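Local coordinates for protein putative isochorismatase (Bordetella bronchiseptica, PDB 3UAO) that catalyses the hydrolysis of maleamate to maleate and ammonia, a step in the bacterial degradation of nicotinate (vitamin B3), at residues G102-F105 / S106-V109; P187-S191 / D192-D196. One frame throughout, in Å; residues are numbered along the deposited sequence.

Overall arrangement
Contact 1 (102-105 with 106-109) comes first along the chain, where the loop after strand 87-93 winds into the short helix 105-108; contact 2 (187-191 with 192-196) follows later, as a turn that breaks strand 186-195 of the parallel six-stranded sheet. Within one chain their centres lie about 25 Å apart and their nearest atoms about 11 Å. Contact 1 sits near the periphery, its centre 20 Å from that of the chain, whereas contact 2 is central, at 7 Å. Both belong to the isochorismatase-like domain and both meet the second subunit of the tetramer, where Ile104 of one chain packs on Pro187 of the other, so the start of segment 187-191 meets contact 1 of a neighbouring subunit.

Contact 1: G102-F105 / S106-V109; sequences GNIF and SIKV
Asn103 OD1 is gripped by two donors: the backbone N of Ser106, 3.0 Å from it, and the hydroxyl of Tyr95 in the same chain. The Ser106 N-H meets the amide oxygen nearly head-on, with a C=O...N angle of 165°. In return, Ser106 OG accepts from Asn103 N at 3.0 Å in an almost straight bond. This reciprocal pair is a capping box, with Asn103 as the N-cap of helix 105-108. Matching first torsions turn each polar group to the other's backbone N-H: Asn103 CG stands between its backbone N and carbonyl carbon (chi1 66°), and Ser106 OG does likewise (chi1 68°). Asn103 ND2 donates to Ser140 O, which fixes the rotation of the amide.

Within the single turn, Ile104 O accepts two backbone bonds, one from Lys108 N at 3.1 Å and one from Ile107 N at 2.9 Å; the second donor lies well above the carbonyl plane. Val109 N closes the turn on Phe105 O at 2.9 Å, although Val109 itself has already left helical geometry. Apolar contacts run alongside. The CD1 methyls of Ile104 and Ile107 approach to 4.3 Å, while CG2 of Val109 comes obliquely to the Phe105 ring, 4.3 Å from its CE1.

The short helix follows the loop from strand 87-93 and is wedged between subunits. Lys108 reaches into the second subunit, where its NZ bonds the carbonyl oxygens of Arg210, Ala214 and Ala37; Phe105 packs on Met181 of that subunit, and Gln156 of the third subunit bonds Gly102 O. Within its own chain, Tyr95 and Leu113 from flanking loops pack against Ser106.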
ATOM      1  N   GLY A 102      17.109   8.626  -1.884  1.00 17.65           N
ATOM      2  CA  GLY A 102      16.867  10.044  -1.548  1.00 17.48           C
ATOM      3  C   GLY A 102      15.531  10.444  -2.177  1.00 17.47           C
ATOM      4  O   GLY A 102      15.262  10.081  -3.324  1.00 18.17           O
ATOM      5  N   ASN A 103      14.672  11.145  -1.437  1.00 16.64           N
ATOM      6  CA  ASN A 103      13.273  11.253  -1.853  1.00 15.34           C
ATOM      7  C   ASN A 103      12.708  12.663  -1.663  1.00 14.81           C
ATOM      8  O   ASN A 103      13.471  13.616  -1.634  1.00 14.77           O
ATOM      9  CB  ASN A 103      12.442  10.130  -1.207  1.00 14.59           C
ATOM     10  CG  ASN A 103      12.358  10.252   0.291  1.00 15.31           C
ATOM     11  OD1 ASN A 103      12.830  11.249   0.873  1.00 14.31           O
ATOM     12  ND2 ASN A 103      11.755   9.232   0.941  1.00 10.35           N
ATOM     13  N   ILE A 104      11.384  12.817  -1.605  1.00 14.40           N
ATOM     14  CA  ILE A 104      10.792  14.144  -1.486  1.00 13.03           C
ATOM     15  C   ILE A 104      10.973  14.617  -0.044  1.00 13.78           C
ATOM     16  O   ILE A 104      11.479  15.711   0.198  1.00 14.78           O
ATOM     17  CB  ILE A 104       9.339  14.121  -1.919  1.00 12.90           C
ATOM     18  CG1 ILE A 104       9.227  13.483  -3.299  1.00 11.29           C
ATOM     19  CG2 ILE A 104       8.738  15.518  -1.985  1.00 11.86           C
ATOM     20  CD1 ILE A 104      10.137  14.141  -4.329  1.00 11.74           C
ATOM     21  N   PHE A 105      10.630  13.770   0.922  1.00 13.21           N
ATOM     22  CA  PHE A 105      10.867  14.057   2.337  1.00 12.63           C
ATOM     23  C   PHE A 105      12.259  14.608   2.632  1.00 14.81           C
ATOM     24  O   PHE A 105      12.392  15.541   3.466  1.00 15.90           O
ATOM     25  CB  PHE A 105      10.702  12.759   3.114  1.00 12.55           C
ATOM     26  CG  PHE A 105      10.679  12.909   4.615  1.00 11.90           C
ATOM     27  CD1 PHE A 105      10.151  14.034   5.235  1.00 12.57           C
ATOM     28  CD2 PHE A 105      11.121  11.875   5.401  1.00 11.65           C
ATOM     29  CE1 PHE A 105      10.098  14.133   6.637  1.00 14.24           C
ATOM     30  CE2 PHE A 105      11.092  11.978   6.797  1.00 13.47           C
ATOM     31  CZ  PHE A 105      10.586  13.113   7.410  1.00 11.98           C
ATOM     32  N   SER A 106      13.299  13.999   2.036  1.00 14.67           N
ATOM     33  CA  SER A 106      14.693  14.424   2.295  1.00 15.98           C
ATOM     34  C   SER A 106      15.157  15.646   1.464  1.00 17.39           C
ATOM     35  O   SER A 106      16.284  16.079   1.602  1.00 17.97           O
ATOM     36  CB  SER A 106      15.695  13.272   2.109  1.00 15.91           C
ATOM     37  OG  SER A 106      15.825  12.843   0.769  1.00 15.43           O
ATOM     38  N   ILE A 107      14.282  16.189   0.610  1.00 17.91           N
ATOM     39  CA  ILE A 107      14.467  17.505   0.013  1.00 18.14           C
ATOM     40  C   ILE A 107      13.932  18.537   0.982  1.00 18.23           C
ATOM     41  O   ILE A 107      14.612  19.532   1.291  1.00 19.26           O
ATOM     42  CB  ILE A 107      13.737  17.645  -1.345  1.00 18.49           C
ATOM     43  CG1 ILE A 107      14.413  16.786  -2.427  1.00 19.97           C
ATOM     44  CG2 ILE A 107      13.709  19.102  -1.774  1.00 18.70           C
ATOM     45  CD1 ILE A 107      13.594  16.556  -3.664  1.00 20.00           C
ATOM     46  N   LYS A 108      12.714  18.315   1.468  1.00 17.53           N
ATOM     47  CA  LYS A 108      12.110  19.209   2.474  1.00 17.27           C
ATOM     48  C   LYS A 108      12.935  19.287   3.741  1.00 17.58           C
ATOM     49  O   LYS A 108      13.119  20.362   4.284  1.00 18.83           O
ATOM     50  CB  LYS A 108      10.711  18.740   2.883  1.00 16.88           C
ATOM     51  CG  LYS A 108       9.565  19.169   2.007  1.00 16.11           C
ATOM     52  CD  LYS A 108       9.514  20.669   1.740  1.00 17.98           C
ATOM     53  CE  LYS A 108       9.138  21.492   2.977  1.00 18.00           C
ATOM     54  NZ  LYS A 108       8.901  22.915   2.564  1.00 16.09           N
ATOM     55  N   VAL A 109      13.404  18.145   4.237  1.00 18.03           N
ATOM     56  CA  VAL A 109      14.286  18.104   5.423  1.00 18.33           C
ATOM     57  C   VAL A 109      15.606  17.392   5.140  1.00 19.04           C
ATOM     58  O   VAL A 109      15.732  16.226   5.407  1.00 19.51           O
ATOM     59  CB  VAL A 109      13.581  17.441   6.610  1.00 18.14           C
ATOM     60  CG1 VAL A 109      14.398  17.692   7.927  1.00 18.44           C
ATOM     61  CG2 VAL A 109      12.137  17.951   6.718  1.00 15.92           C
TER

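Contact 2: P187-S191 / D192-D196; sequences PLVLS and DCVGD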
ATOM      1  N   PRO A 187      -5.504   3.145  17.465  1.00 13.83           N
ATOM      2  CA  PRO A 187      -4.302   3.717  18.041  1.00 14.11           C
ATOM      3  C   PRO A 187      -4.557   4.270  19.442  1.00 14.94           C
ATOM      4  O   PRO A 187      -5.604   4.886  19.699  1.00 15.08           O
ATOM      5  CB  PRO A 187      -3.921   4.871  17.067  1.00 14.05           C
ATOM      6  CG  PRO A 187      -4.975   4.803  15.902  1.00 15.31           C
ATOM      7  CD  PRO A 187      -6.147   4.073  16.513  1.00 14.37           C
ATOM      8  N   LEU A 188      -3.594   4.032  20.342  1.00 15.33           N
ATOM      9  CA  LEU A 188      -3.580   4.601  21.679  1.00 15.12           C
ATOM     10  C   LEU A 188      -2.302   5.442  21.780  1.00 15.07           C
ATOM     11  O   LEU A 188      -1.200   4.916  21.991  1.00 13.78           O
ATOM     12  CB  LEU A 188      -3.570   3.478  22.722  1.00 15.62           C
ATOM     13  CG  LEU A 188      -4.067   3.779  24.141  1.00 17.01           C
ATOM     14  CD1 LEU A 188      -4.047   2.509  24.985  1.00 12.19           C
ATOM     15  CD2 LEU A 188      -3.306   4.921  24.815  1.00 15.23           C
ATOM     16  N   VAL A 189      -2.446   6.754  21.615  1.00 15.12           N
ATOM     17  CA  VAL A 189      -1.303   7.655  21.681  1.00 15.13           C
ATOM     18  C   VAL A 189      -0.938   7.969  23.139  1.00 16.53           C
ATOM     19  O   VAL A 189      -1.702   8.572  23.880  1.00 18.10           O
ATOM     20  CB  VAL A 189      -1.536   8.926  20.876  1.00 15.24           C
ATOM     21  CG1 VAL A 189      -0.299   9.830  20.947  1.00 14.56           C
ATOM     22  CG2 VAL A 189      -1.850   8.540  19.417  1.00 13.06           C
ATOM     23  N   LEU A 190       0.232   7.512  23.545  1.00 16.99           N
ATOM     24  CA  LEU A 190       0.759   7.787  24.842  1.00 17.67           C
ATOM     25  C   LEU A 190       1.226   9.246  24.882  1.00 18.13           C
ATOM     26  O   LEU A 190       2.336   9.545  24.454  1.00 18.19           O
ATOM     27  CB  LEU A 190       1.939   6.865  25.113  1.00 17.29           C
ATOM     28  CG  LEU A 190       1.799   5.400  25.537  1.00 17.71           C
ATOM     29  CD1 LEU A 190       0.355   4.997  25.975  1.00 15.84           C
ATOM     30  CD2 LEU A 190       2.463   4.399  24.517  1.00 14.94           C
ATOM     31  N   SER A 191       0.376  10.137  25.400  1.00 18.75           N
ATOM     32  CA  SER A 191       0.622  11.584  25.383  1.00 19.40           C
ATOM     33  C   SER A 191       1.908  12.009  26.074  1.00 19.91           C
ATOM     34  O   SER A 191       2.434  13.071  25.756  1.00 20.33           O
ATOM     35  CB  SER A 191      -0.534  12.356  26.031  1.00 19.59           C
ATOM     36  OG  SER A 191      -0.774  11.925  27.371  1.00 22.13           O
ATOM     37  N   ASP A 192       2.373  11.207  27.040  1.00 19.68           N
ATOM     38  CA  ASP A 192       3.582  11.497  27.784  1.00 20.09           C
ATOM     39  C   ASP A 192       4.761  10.683  27.256  1.00 19.87           C
ATOM     40  O   ASP A 192       5.850  10.766  27.812  1.00 20.77           O
ATOM     41  CB  ASP A 192       3.383  11.351  29.326  1.00 20.76           C
ATOM     42  CG  ASP A 192       3.006   9.931  29.776  1.00 21.90           C
ATOM     43  OD1 ASP A 192       2.418   9.152  28.980  1.00 22.95           O
ATOM     44  OD2 ASP A 192       3.291   9.577  30.950  1.00 22.97           O
ATOM     45  N   CYS A 193       4.544   9.944  26.167  1.00 18.65           N
ATOM     46  CA  CYS A 193       5.582   9.157  25.510  1.00 18.19           C
ATOM     47  C   CYS A 193       5.820   9.527  24.038  1.00 17.62           C
ATOM     48  O   CYS A 193       6.537   8.814  23.285  1.00 16.76           O
ATOM     49  CB  CYS A 193       5.213   7.685  25.573  1.00 18.79           C
ATOM     50  SG  CYS A 193       5.236   7.001  27.214  1.00 18.14           S
ATOM     51  N   VAL A 194       5.242  10.639  23.617  1.00 17.01           N
ATOM     52  CA  VAL A 194       5.531  11.169  22.301  1.00 16.60           C
ATOM     53  C   VAL A 194       6.168  12.511  22.566  1.00 17.71           C
ATOM     54  O   VAL A 194       5.729  13.222  23.445  1.00 19.64           O
ATOM     55  CB  VAL A 194       4.233  11.203  21.410  1.00 16.38           C
ATOM     56  CG1 VAL A 194       3.683   9.738  21.191  1.00 13.37           C
ATOM     57  CG2 VAL A 194       3.169  12.032  22.001  1.00 12.92           C
ATOM     58  N   GLY A 195       7.234  12.863  21.870  1.00 18.21           N
ATOM     59  CA  GLY A 195       7.830  14.184  22.083  1.00 18.25           C
ATOM     60  C   GLY A 195       8.080  14.937  20.809  1.00 18.26           C
ATOM     61  O   GLY A 195       8.153  14.359  19.735  1.00 16.72           O
ATOM     62  N   ASP A 196       8.175  16.247  20.908  1.00 19.11           N
ATOM     63  CA  ASP A 196       8.492  17.031  19.732  1.00 19.95           C
ATOM     64  C   ASP A 196       9.613  17.996  20.076  1.00 21.22           C
ATOM     65  O   ASP A 196       9.895  18.232  21.251  1.00 20.55           O
ATOM     66  CB  ASP A 196       7.243  17.780  19.252  1.00 19.89           C
ATOM     67  CG  ASP A 196       7.272  18.070  17.781  1.00 19.47           C
ATOM     68  OD1 ASP A 196       6.222  17.979  17.114  1.00 18.13           O
ATOM     69  OD2 ASP A 196       8.362  18.388  17.289  1.00 23.69           O
TER
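Val189 and Val194 cross at about a right angle, their CG1 methyls meeting 4.0 Å apart over the turn that separates them. Val189 CG1 lies opposite its own backbone N (chi1 -179°), which extends this methyl to its partner. Val194 also leans on the turn backbone, with CG1 3.5 Å and CG2 3.6 Å from Leu190 O. A second pair, Leu190 and Cys193, meets closer to the backbone: their CB atoms are 3.4 Å apart, and Cys193 SG lies alongside Leu190 CB at 3.9 Å.

These pairs are brought together by a type I beta turn from Leu190 to Cys193. Its closing bond runs from Cys193 N to Leu190 O at 2.8 Å, with the donor well above the carbonyl plane. Ser191 and Asp192 occupy the two corner positions; the bond from CA to CB of each points away from the other's segment, although both CB atoms still touch it. The Asp192 carboxylate is held from outside the turn, OD2 hydrogen-bonding to ND1 of His219, which ties the turn to helix 219-224.

The turn interrupts strand 186-195, which opens the beta-alpha-beta unit continued by helix 199-212 and strand 215-217. Before the turn, the strand is bonded through its backbone to strands 161-167 and 215-217. Val189 is covered by Leu206 and Met209 of helix 199-212, whereas Leu190 packs on Val77 of helix 67-84 and Ala222 of helix 219-224, and Cys193 rests on Thr73 and Thr74 of helix 67-84.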